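Local atomic coordinates of lytic Polysaccharide Monooxygenase (Phytophthora infestans, PDB entry 6Z5Y), a protein that probably uses a copper ion to cleave pectin oxidatively in plant cell walls during infection, as a secreted lytic polysaccharide monooxygenase of a pathogenic oomycete. Residues 148-153 / 159-164; 58-61 / 65-68; 99-102 / 107-110; 117-122 / 128-133. All blocks are in the same frame, centred on the assembly; numbering follows the deposited sequence.

Contact 1 (148-153 / 159-164)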
loop_
_atom_site.group_PDB
_atom_site.type_symbol
_atom_site.label_atom_id
_atom_site.label_comp_id
_atom_site.label_asym_id
_atom_site.label_seq_id
_atom_site.Cartn_x
_atom_site.Cartn_y
_atom_site.Cartn_z
ATOM N N TYR A 148 -2.246 -0.534 1.145
ATOM C CA TYR A 148 -2.544 0.163 -0.115
ATOM C C TYR A 148 -1.342 1.012 -0.468
ATOM O O TYR A 148 -0.860 1.770 0.392
ATOM C CB TYR A 148 -3.756 1.058 0.042
ATOM C CG TYR A 148 -5.041 0.370 0.414
ATOM C CD1 TYR A 148 -5.359 0.065 1.718
ATOM C CD2 TYR A 148 -5.968 0.038 -0.574
ATOM C CE1 TYR A 148 -6.570 -0.581 2.020
ATOM C CE2 TYR A 148 -7.165 -0.592 -0.294
ATOM C CZ TYR A 148 -7.464 -0.906 1.009
ATOM O OH TYR A 148 -8.658 -1.511 1.350
ATOM N N TRP A 149 -0.967 0.971 -1.723
ATOM C CA TRP A 149 0.155 1.787 -2.214
ATOM C C TRP A 149 -0.214 2.248 -3.624
ATOM O O TRP A 149 -0.513 1.417 -4.495
ATOM C CB TRP A 149 1.448 0.976 -2.220
ATOM C CG TRP A 149 2.680 1.639 -2.748
ATOM C CD1 TRP A 149 3.000 2.960 -2.732
ATOM C CD2 TRP A 149 3.803 0.945 -3.309
ATOM N NE1 TRP A 149 4.237 3.143 -3.287
ATOM C CE2 TRP A 149 4.772 1.918 -3.614
ATOM C CE3 TRP A 149 4.088 -0.403 -3.546
ATOM C CZ2 TRP A 149 6.009 1.572 -4.178
ATOM C CZ3 TRP A 149 5.291 -0.735 -4.113
ATOM C CH2 TRP A 149 6.241 0.229 -4.425
ATOM N N LEU A 150 -0.230 3.557 -3.812
ATOM C CA LEU A 150 -0.395 4.147 -5.149
ATOM C C LEU A 150 0.967 4.607 -5.614
ATOM O O LEU A 150 1.474 5.655 -5.178
ATOM C CB LEU A 150 -1.365 5.306 -5.062
ATOM C CG LEU A 150 -1.744 5.890 -6.417
ATOM C CD1 LEU A 150 -2.648 4.946 -7.156
ATOM C CD2 LEU A 150 -2.322 7.265 -6.308
ATOM N N ALA A 151 1.592 3.762 -6.440
ATOM C CA ALA A 151 2.919 4.072 -6.969
ATOM C C ALA A 151 2.750 4.946 -8.195
ATOM O O ALA A 151 1.854 4.753 -9.029
ATOM C CB ALA A 151 3.644 2.804 -7.304
ATOM N N LEU A 152 3.589 5.952 -8.272
ATOM C CA LEU A 152 3.638 6.932 -9.374
ATOM C C LEU A 152 4.923 6.640 -10.146
ATOM O O LEU A 152 6.012 6.642 -9.542
ATOM C CB LEU A 152 3.646 8.344 -8.788
ATOM C CG LEU A 152 2.559 8.643 -7.762
ATOM C CD1 LEU A 152 2.825 10.004 -7.137
ATOM C CD2 LEU A 152 1.173 8.603 -8.402
ATOM N N GLN A 153 4.830 6.362 -11.438
ATOM C CA GLN A 153 6.064 5.999 -12.190
ATOM C C GLN A 153 5.913 6.538 -13.603
ATOM O O GLN A 153 4.796 6.772 -14.085
ATOM C CB GLN A 153 6.390 4.490 -12.175
ATOM C CG GLN A 153 7.681 4.092 -12.913
ATOM C CD GLN A 153 8.002 2.610 -12.857
ATOM O OE1 GLN A 153 7.110 1.758 -12.745
ATOM N NE2 GLN A 153 9.283 2.289 -12.971
ATOM N N THR A 159 3.507 9.200 -17.404
ATOM C CA THR A 159 3.167 8.880 -16.018
ATOM C C THR A 159 2.059 7.828 -15.990
ATOM O O THR A 159 1.059 7.974 -16.669
ATOM C CB THR A 159 2.741 10.123 -15.235
ATOM O OG1 THR A 159 3.810 11.075 -15.270
ATOM C CG2 THR A 159 2.389 9.824 -13.794
ATOM N N VAL A 160 2.247 6.847 -15.131
ATOM C CA VAL A 160 1.185 5.887 -14.784
ATOM C C VAL A 160 1.033 5.856 -13.271
ATOM O O VAL A 160 1.916 6.267 -12.516
ATOM C CB VAL A 160 1.495 4.470 -15.290
ATOM C CG1 VAL A 160 1.574 4.481 -16.805
ATOM C CG2 VAL A 160 2.743 3.845 -14.687
ATOM N N TRP A 161 -0.118 5.356 -12.879
ATOM C CA TRP A 161 -0.420 4.957 -11.502
ATOM C C TRP A 161 -0.426 3.429 -11.451
ATOM O O TRP A 161 -1.106 2.779 -12.252
ATOM C CB TRP A 161 -1.783 5.502 -11.069
ATOM C CG TRP A 161 -1.876 6.979 -10.821
ATOM C CD1 TRP A 161 -0.937 7.933 -11.045
ATOM C CD2 TRP A 161 -3.008 7.673 -10.263
ATOM N NE1 TRP A 161 -1.423 9.157 -10.645
ATOM C CE2 TRP A 161 -2.660 9.011 -10.114
ATOM C CE3 TRP A 161 -4.242 7.255 -9.786
ATOM C CZ2 TRP A 161 -3.512 9.954 -9.567
ATOM C CZ3 TRP A 161 -5.099 8.189 -9.234
ATOM C CH2 TRP A 161 -4.731 9.518 -9.128
ATOM N N GLN A 162 0.302 2.854 -10.499
ATOM C CA GLN A 162 0.257 1.417 -10.232
ATOM C C GLN A 162 -0.379 1.222 -8.858
ATOM O O GLN A 162 0.011 1.868 -7.894
ATOM C CB GLN A 162 1.635 0.806 -10.240
ATOM C CG GLN A 162 2.298 0.853 -11.597
ATOM C CD GLN A 162 3.761 0.509 -11.526
ATOM O OE1 GLN A 162 4.352 0.369 -10.459
ATOM N NE2 GLN A 162 4.373 0.392 -12.681
ATOM N N ALA A 163 -1.336 0.325 -8.778
ATOM C CA ALA A 163 -2.029 0.033 -7.526
ATOM C C ALA A 163 -1.496 -1.258 -6.963
ATOM O O ALA A 163 -1.618 -2.300 -7.610
ATOM C CB ALA A 163 -3.511 -0.092 -7.758
ATOM N N TYR A 164 -1.038 -1.189 -5.709
ATOM C CA TYR A 164 -0.624 -2.384 -4.969
ATOM C C TYR A 164 -1.559 -2.489 -3.770
ATOM O O TYR A 164 -1.758 -1.515 -3.032
ATOM C CB TYR A 164 0.829 -2.271 -4.511
ATOM C CG TYR A 164 1.814 -2.161 -5.637
ATOM C CD1 TYR A 164 2.078 -0.938 -6.204
ATOM C CD2 TYR A 164 2.467 -3.278 -6.139
ATOM C CE1 TYR A 164 2.963 -0.807 -7.251
ATOM C CE2 TYR A 164 3.335 -3.162 -7.222
ATOM C CZ TYR A 164 3.595 -1.914 -7.760
ATOM O OH TYR A 164 4.459 -1.799 -8.825
#
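Tyr148 meets Tyr164 through the backbone: its CA lies 3.5 Å from Tyr164 O, while its ring packs on helix 56-60 and its hydroxyl bonds Asp61, just past the helix end. At Trp149 a hydrogen-bonded pair with Tyr164 brings two flat rings together. CG of Trp149 stands anti to the backbone N (chi1 177°) and CG of Tyr164 beside its own (chi1 -62°), and with these settings the side chains run side by side. Their six-membered rings form an offset stack, planes 29° apart, with Trp149 CE3 3.4 Å from Tyr164 CD1. Leu150 and Trp161 are on the other face of the hairpin, where Leu150 CD2 sits over the indole, 4.0 Å from the centroid of its six-membered ring, a CH-pi contact.

Strands 143-155 and 158-170 form a beta hairpin within the five-stranded sheet of this N-terminal monooxygenase domain, and Tyr164, with His1 and His96, makes up the copper site. Ala151, hydrogen-bonded to Gln162 through the backbone, is small enough to fit at the edge of the Tyr164 ring, CB 3.7 Å from CE1. Tyr164 OH donates to Gln162 OE1 (2.7 Å), well above the carbonyl plane, and also bonds His1 N, two bonds that would limit rotation of the hydroxyl. Leu152 lays CD2 alongside Trp161, 3.4 Å from CD1. Gln153 and Val160 exchange two backbone bonds, the shorter, Val160 N to Gln153 O, 2.8 Å. The Gln153 side chain, modelled in two conformers, gives Gln162 NE2 a weak, doubtful bond at OE1, the amides almost perpendicular; Gln162 NE2 also reaches Glu22.

Contact 2 (58-61 / 65-68); sequences SLMD and VFGE
A Met-aromatic contact between Met60 and Phe66 joins the last turn of helix 56-60 to the short 3-10 turn that follows it. Met60 does its closest touching with a methylene: CG stands over one face of the Phe66 ring, 3.9 Å from the centroid and 21° off the normal, a CH-pi contact displaced toward the rim near CD1. The sulfur lies further out and oblique to the ring, SD at 4.8 Å from the Phe66 centroid. CG of Met60 is anti to the carbonyl carbon (chi1 -64°) and the chain beyond it is extended, which carries SD toward Tyr148 and CE toward Ala163. An unbranched, flexible side chain suits a place between the Phe66 ring and strands 143-155 and 158-170.

Leu59 comes to the far end of the same ring, its CG 3.9 Å from Phe66 CZ, and the two side chains cross at about a right angle. Leu59 O is also near, 3.8 Å from Phe66 CE2, and accepts a hydrogen bond from Asn63 ND2. Polar ties hold the loop beyond the ring: Lys165 NZ binds both Phe66 O and Glu68 O. Phe66, broad and wholly apolar, packs between the helix end and the sheet, touching Leu150, Trp161, Ala163 and Ile23 of three strands. A bound triethylene glycol, probably from crystallisation, lies about 3 Å from the Leu59 side chain. Helix end and loop are thus layered on one face of the sheet, an alpha/beta packing built here on Met60, Leu59 and Phe66.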
loop_
_atom_site.group_PDB
_atom_site.type_symbol
_atom_site.label_atom_id
_atom_site.label_comp_id
_atom_site.label_asym_id
_atom_site.label_seq_id
_atom_site.Cartn_x
_atom_site.Cartn_y
_atom_site.Cartn_z
ATOM N N SER A 58 -9.598 4.969 0.477
ATOM C CA SER A 58 -10.835 5.646 0.020
ATOM C C SER A 58 -10.813 5.785 -1.505
ATOM O O SER A 58 -11.847 5.792 -2.142
ATOM C CB SER A 58 -10.991 7.000 0.675
ATOM O OG SER A 58 -11.182 6.851 2.083
ATOM N N LEU A 59 -9.633 6.031 -2.056
ATOM C CA LEU A 59 -9.467 6.154 -3.515
ATOM C C LEU A 59 -9.753 4.826 -4.213
ATOM O O LEU A 59 -10.401 4.801 -5.272
ATOM C CB LEU A 59 -8.057 6.645 -3.830
ATOM C CG LEU A 59 -7.658 6.746 -5.301
ATOM C CD1 LEU A 59 -8.486 7.806 -5.996
ATOM C CD2 LEU A 59 -6.175 7.038 -5.384
ATOM N N MET A 60 -9.239 3.755 -3.643
ATOM C CA MET A 60 -9.275 2.445 -4.332
ATOM C C MET A 60 -10.546 1.639 -4.025
ATOM O O MET A 60 -11.066 0.988 -4.949
ATOM C CB MET A 60 -8.044 1.614 -3.976
ATOM C CG MET A 60 -6.754 2.236 -4.456
ATOM S SD MET A 60 -5.421 1.059 -4.345
ATOM C CE MET A 60 -4.058 2.058 -4.933
ATOM N N ASP A 61 -10.983 1.586 -2.774
ATOM C CA ASP A 61 -12.050 0.656 -2.398
ATOM C C ASP A 61 -13.318 0.974 -3.192
ATOM O O ASP A 61 -13.789 2.104 -3.228
ATOM C CB ASP A 61 -12.362 0.757 -0.920
ATOM C CG ASP A 61 -11.470 -0.025 0.017
ATOM O OD1 ASP A 61 -10.519 -0.700 -0.458
ATOM O OD2 ASP A 61 -11.784 -0.001 1.237
ATOM N N VAL A 65 -11.728 0.791 -11.471
ATOM C CA VAL A 65 -10.481 0.902 -12.248
ATOM C C VAL A 65 -9.284 0.472 -11.420
ATOM O O VAL A 65 -8.221 0.262 -12.009
ATOM C CB VAL A 65 -10.231 2.263 -12.898
ATOM C CG1 VAL A 65 -11.313 2.598 -13.885
ATOM C CG2 VAL A 65 -9.951 3.346 -11.889
ATOM N N PHE A 66 -9.430 0.336 -10.104
ATOM C CA PHE A 66 -8.320 -0.144 -9.265
ATOM C C PHE A 66 -8.305 -1.659 -9.156
ATOM O O PHE A 66 -7.372 -2.181 -8.535
ATOM C CB PHE A 66 -8.313 0.562 -7.916
ATOM C CG PHE A 66 -7.850 1.968 -8.049
ATOM C CD1 PHE A 66 -6.499 2.193 -8.170
ATOM C CD2 PHE A 66 -8.703 3.042 -8.133
ATOM C CE1 PHE A 66 -5.991 3.467 -8.286
ATOM C CE2 PHE A 66 -8.207 4.324 -8.280
ATOM C CZ PHE A 66 -6.840 4.529 -8.356
ATOM N N GLY A 67 -9.250 -2.362 -9.749
ATOM C CA GLY A 67 -9.168 -3.814 -9.844
ATOM C C GLY A 67 -9.550 -4.514 -8.561
ATOM O O GLY A 67 -10.072 -3.936 -7.606
ATOM N N GLU A 68 -9.266 -5.809 -8.543
ATOM C CA GLU A 68 -9.742 -6.772 -7.538
ATOM C C GLU A 68 -9.375 -6.288 -6.126
ATOM O O GLU A 68 -8.190 -5.968 -5.852
ATOM C CB GLU A 68 -9.039 -8.113 -7.777
ATOM C CG GLU A 68 -9.702 -9.075 -8.742
ATOM C CD GLU A 68 -9.044 -10.435 -8.563
ATOM O OE1 GLU A 68 -9.139 -10.996 -7.443
ATOM O OE2 GLU A 68 -8.387 -10.892 -9.513
#

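Contact 3 (99-102 / 107-110); sequences PCEI and KMVL
Two consecutive residues, Val109 and Leu110, face the single residue Ile102: a classic beta bulge in the hairpin of strands 100-104 and 107-112. Ile102 O accepts from both, Val109 N at 2.9 Å and Leu110 N at 3.2 Å, while Ile102 N returns a bond of 2.9 Å to Leu110 O. Val109 takes the bent backbone of the bulge (psi -16°), and the short strand segments run at 118° to each other.

Apolar contacts accompany the bonds. Ile102 CG2 meets Val109 CG2 at 3.8 Å, and CD1, at the other end of this branched side chain, approaches Leu110 CD2 at 4.2 Å; Phe130 packs on Ile102 and Leu110 from the second sheet. Cys100, two residues before Ile102, is tied to Cys115 by a disulfide. Glu101 leaves the sheet with CG between the backbone N and the carbonyl carbon (chi1 61°), its chain crossed, in one of two Met108 conformers, by SD at 4.2 Å from Glu101 CD. The buried carboxylate is met by Val56 N at OE1 and by Arg57 N and Trp103 NE1 at OE2. Three N-H donors, two at the start of helix 56-60 and one on an indole, probably favour the charged form.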
loop_
_atom_site.group_PDB
_atom_site.type_symbol
_atom_site.label_atom_id
_atom_site.label_comp_id
_atom_site.label_asym_id
_atom_site.label_seq_id
_atom_site.Cartn_x
_atom_site.Cartn_y
_atom_site.Cartn_z
ATOM N N PRO A 99 2.068 7.577 -2.221
ATOM C CA PRO A 99 1.563 7.350 -0.877
ATOM C C PRO A 99 1.229 5.877 -0.618
ATOM O O PRO A 99 0.803 5.136 -1.507
ATOM C CB PRO A 99 0.282 8.192 -0.861
ATOM C CG PRO A 99 -0.170 8.195 -2.313
ATOM C CD PRO A 99 1.118 8.270 -3.104
ATOM N N CYS A 100 1.359 5.501 0.642
ATOM C CA CYS A 100 0.958 4.163 1.069
ATOM C C CYS A 100 0.444 4.246 2.490
ATOM O O CYS A 100 0.635 5.239 3.226
ATOM C CB CYS A 100 2.044 3.116 0.878
ATOM S SG CYS A 100 3.274 2.982 2.177
ATOM N N GLU A 101 -0.253 3.183 2.885
ATOM C CA GLU A 101 -0.881 3.140 4.196
ATOM C C GLU A 101 -1.190 1.705 4.570
ATOM O O GLU A 101 -1.334 0.827 3.721
ATOM C CB GLU A 101 -2.103 4.040 4.225
ATOM C CG GLU A 101 -3.155 3.626 3.233
ATOM C CD GLU A 101 -4.159 4.719 2.913
ATOM O OE1 GLU A 101 -3.726 5.819 2.493
ATOM O OE2 GLU A 101 -5.359 4.458 2.992
ATOM N N ILE A 102 -1.311 1.507 5.870
ATOM C CA ILE A 102 -1.668 0.202 6.477
ATOM C C ILE A 102 -2.857 0.433 7.388
ATOM O O ILE A 102 -2.834 1.359 8.239
ATOM C CB ILE A 102 -0.497 -0.395 7.252
ATOM C CG1 ILE A 102 0.709 -0.627 6.357
ATOM C CG2 ILE A 102 -0.914 -1.703 7.928
ATOM C CD1 ILE A 102 1.987 -1.006 7.073
ATOM N N LYS A 107 -9.165 0.728 11.272
ATOM C CA LYS A 107 -8.216 1.652 11.925
ATOM C C LYS A 107 -7.016 1.844 11.025
ATOM O O LYS A 107 -6.284 0.877 10.734
ATOM C CB LYS A 107 -7.782 1.065 13.254
ATOM C CG LYS A 107 -6.870 1.962 14.071
ATOM C CD LYS A 107 -6.446 1.298 15.359
ATOM C CE LYS A 107 -5.498 2.082 16.221
ATOM N NZ LYS A 107 -5.163 1.338 17.460
ATOM N N MET A 108 -6.772 3.043 10.589
ATOM C CA MET A 108 -5.541 3.346 9.834
ATOM C C MET A 108 -4.400 3.455 10.856
ATOM O O MET A 108 -4.457 4.313 11.751
ATOM C CB MET A 108 -5.646 4.611 8.981
ATOM C CG MET A 108 -4.610 4.646 7.843
ATOM S SD MET A 108 -4.656 6.121 6.791
ATOM C CE MET A 108 -4.226 7.333 8.038
ATOM N N VAL A 109 -3.433 2.600 10.759
ATOM C CA VAL A 109 -2.326 2.532 11.722
ATOM C C VAL A 109 -1.040 3.114 11.184
ATOM O O VAL A 109 -0.157 3.398 12.004
ATOM C CB VAL A 109 -2.118 1.110 12.242
ATOM C CG1 VAL A 109 -3.332 0.660 13.045
ATOM C CG2 VAL A 109 -1.794 0.107 11.155
ATOM N N LEU A 110 -0.897 3.315 9.901
ATOM C CA LEU A 110 0.315 3.913 9.340
ATOM C C LEU A 110 -0.067 4.562 8.023
ATOM O O LEU A 110 -0.860 3.997 7.249
ATOM C CB LEU A 110 1.405 2.857 9.161
ATOM C CG LEU A 110 2.684 3.360 8.487
ATOM C CD1 LEU A 110 3.905 2.744 9.132
ATOM C CD2 LEU A 110 2.704 3.091 6.972
#

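Contact 4 (117-122 / 128-133); sequences SAYGDG and AVFKPV
This is a partly buried meeting of a short helix with an edge strand: helix 115-119 delivers Tyr119 onto strand 129-130, an outermost strand of the three-stranded sheet. The backbone makes one hydrogen bond between the segments, Val129 N to Tyr119 O, 3.1 Å long and moderately bent (148° at the hydrogen). The same oxygen lies 3.2 Å from Ala128 CA, and the short Ala128 side chain allows the chains to come this close.

Tyr119 carries most of the contact, its ring held from both faces. Phe130 CD1 is over one, 3.5 Å from Tyr119 CD2 and displaced to the rim, the two ring planes 57° apart. Ala118 CB, from the preceding residue, sits over the centre of the opposite face. At the ring's edge Lys131 O approaches Tyr119 CE1, and one water joins that carbonyl to the hydroxyl: it donates to Lys131 O at 2.8 Å and lies 2.7 Å from Tyr119 OH, in the plane of the ring. Tyrosine suits such a place, since its flat body packs on carbon while its polar tip meets water. The chain of Lys131 bends at chi2 (-69°) and folds back past the ring, bringing NZ to 3.2 Å from Ala118 O; a cis peptide to Pro132 follows.

Phe130 turns inward from here, meeting Phe90 and Phe147 and resting on Cys100, Ile102 and Leu110. Two sheets packed face to face through residues such as Phe130 form the beta sandwich at the core of lytic polysaccharide monooxygenases.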
loop_
_atom_site.group_PDB
_atom_site.type_symbol
_atom_site.label_atom_id
_atom_site.label_comp_id
_atom_site.label_asym_id
_atom_site.label_seq_id
_atom_site.Cartn_x
_atom_site.Cartn_y
_atom_site.Cartn_z
ATOM N N SER A 117 10.522 7.499 0.360
ATOM C CA SER A 117 11.463 8.296 1.160
ATOM C C SER A 117 11.329 7.955 2.639
ATOM O O SER A 117 12.289 8.110 3.362
ATOM C CB SER A 117 11.321 9.771 0.898
ATOM O OG SER A 117 10.013 10.252 1.109
ATOM N N ALA A 118 10.197 7.476 3.108
ATOM C CA ALA A 118 9.974 7.283 4.553
ATOM C C ALA A 118 10.527 5.958 5.047
ATOM O O ALA A 118 10.914 5.892 6.215
ATOM C CB ALA A 118 8.516 7.386 4.862
ATOM N N TYR A 119 10.455 4.909 4.237
ATOM C CA TYR A 119 10.594 3.507 4.724
ATOM C C TYR A 119 11.668 2.710 4.027
ATOM O O TYR A 119 11.897 1.569 4.491
ATOM C CB TYR A 119 9.287 2.744 4.650
ATOM C CG TYR A 119 8.202 3.472 5.389
ATOM C CD1 TYR A 119 8.288 3.735 6.753
ATOM C CD2 TYR A 119 7.074 3.909 4.706
ATOM C CE1 TYR A 119 7.287 4.449 7.389
ATOM C CE2 TYR A 119 6.044 4.567 5.346
ATOM C CZ TYR A 119 6.167 4.872 6.683
ATOM O OH TYR A 119 5.155 5.597 7.249
ATOM N N GLY A 120 12.265 3.265 3.016
ATOM C CA GLY A 120 13.414 2.577 2.429
ATOM C C GLY A 120 14.476 3.552 2.004
ATOM O O GLY A 120 14.368 4.740 2.323
ATOM N N ASP A 121 15.486 3.047 1.295
ATOM C CA ASP A 121 16.617 3.900 0.809
ATOM C C ASP A 121 16.492 4.124 -0.712
ATOM O O ASP A 121 17.454 4.644 -1.291
ATOM C CB ASP A 121 17.962 3.316 1.273
ATOM C CG ASP A 121 18.344 1.997 0.623
ATOM O OD1 ASP A 121 17.650 1.603 -0.350
ATOM O OD2 ASP A 121 19.476 1.501 0.997
ATOM N N GLY A 122 15.369 3.815 -1.343
ATOM C CA GLY A 122 15.121 4.043 -2.778
ATOM C C GLY A 122 15.676 2.936 -3.661
ATOM O O GLY A 122 15.372 2.966 -4.894
ATOM N N ALA A 128 12.531 -2.517 2.883
ATOM C CA ALA A 128 11.753 -1.437 3.497
ATOM C C ALA A 128 11.011 -1.957 4.724
ATOM O O ALA A 128 10.433 -3.025 4.682
ATOM C CB ALA A 128 10.781 -0.833 2.509
ATOM N N VAL A 129 11.022 -1.164 5.763
ATOM C CA VAL A 129 10.374 -1.499 7.039
ATOM C C VAL A 129 9.425 -0.368 7.361
ATOM O O VAL A 129 9.815 0.794 7.434
ATOM C CB VAL A 129 11.389 -1.725 8.165
ATOM C CG1 VAL A 129 10.624 -2.009 9.454
ATOM C CG2 VAL A 129 12.346 -2.822 7.833
ATOM N N PHE A 130 8.171 -0.741 7.563
ATOM C CA PHE A 130 7.111 0.213 7.956
ATOM C C PHE A 130 7.043 0.256 9.473
ATOM O O PHE A 130 6.920 -0.788 10.110
ATOM C CB PHE A 130 5.770 -0.254 7.413
ATOM C CG PHE A 130 5.732 -0.388 5.909
ATOM C CD1 PHE A 130 5.614 0.697 5.081
ATOM C CD2 PHE A 130 5.841 -1.643 5.323
ATOM C CE1 PHE A 130 5.622 0.545 3.696
ATOM C CE2 PHE A 130 5.844 -1.803 3.948
ATOM C CZ PHE A 130 5.746 -0.707 3.145
ATOM N N LYS A 131 7.087 1.465 10.023
ATOM C CA LYS A 131 6.978 1.667 11.463
ATOM C C LYS A 131 6.565 3.102 11.718
ATOM O O LYS A 131 6.795 3.990 10.903
ATOM C CB LYS A 131 8.365 1.458 12.004
ATOM C CG LYS A 131 9.338 2.635 11.828
ATOM C CD LYS A 131 9.826 3.004 10.417
ATOM C CE LYS A 131 10.975 4.005 10.480
ATOM N NZ LYS A 131 11.288 4.644 9.171
ATOM N N PRO A 132 5.916 3.343 12.863
ATOM C CA PRO A 132 5.433 2.355 13.832
ATOM C C PRO A 132 4.103 1.741 13.402
ATOM O O PRO A 132 3.294 2.409 12.760
ATOM C CB PRO A 132 5.216 3.176 15.112
ATOM C CG PRO A 132 4.802 4.566 14.547
ATOM C CD PRO A 132 5.601 4.720 13.280
ATOM N N VAL A 133 3.908 0.477 13.748
ATOM C CA VAL A 133 2.625 -0.223 13.516
ATOM C C VAL A 133 2.185 -0.817 14.848
ATOM O O VAL A 133 2.825 -1.739 15.351
ATOM C CB VAL A 133 2.739 -1.301 12.429
ATOM C CG1 VAL A 133 1.378 -1.979 12.203
ATOM C CG2 VAL A 133 3.307 -0.738 11.123
HETATM O O HOH W 1 5.365 6.112 9.845
#

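In the fold
Contact 1 is nearest the copper, with the Tyr164 side chain about 3 Å from the ion and that of Gln153, in one conformer, about 3 Å from that of His96. Contact 2 touches it, the centres 11 Å apart: Met60 CE packs 3.6 Å from Ala163 CB, and Asp61 OD1 probably bonds Tyr148 OH at 2.7 Å. Contact 3 continues the same sheet, Glu101 N lying 2.9 Å from Tyr148 O. Contact 4 reaches contact 3 from the second sheet, with Phe130 CE1 3.7 Å from the Cys100 SG of the disulfide. Contacts 2 and 4 have centres about 23 Å apart; the side chains of Met60 and Ala128 lie about 13 and 12 Å from the metal.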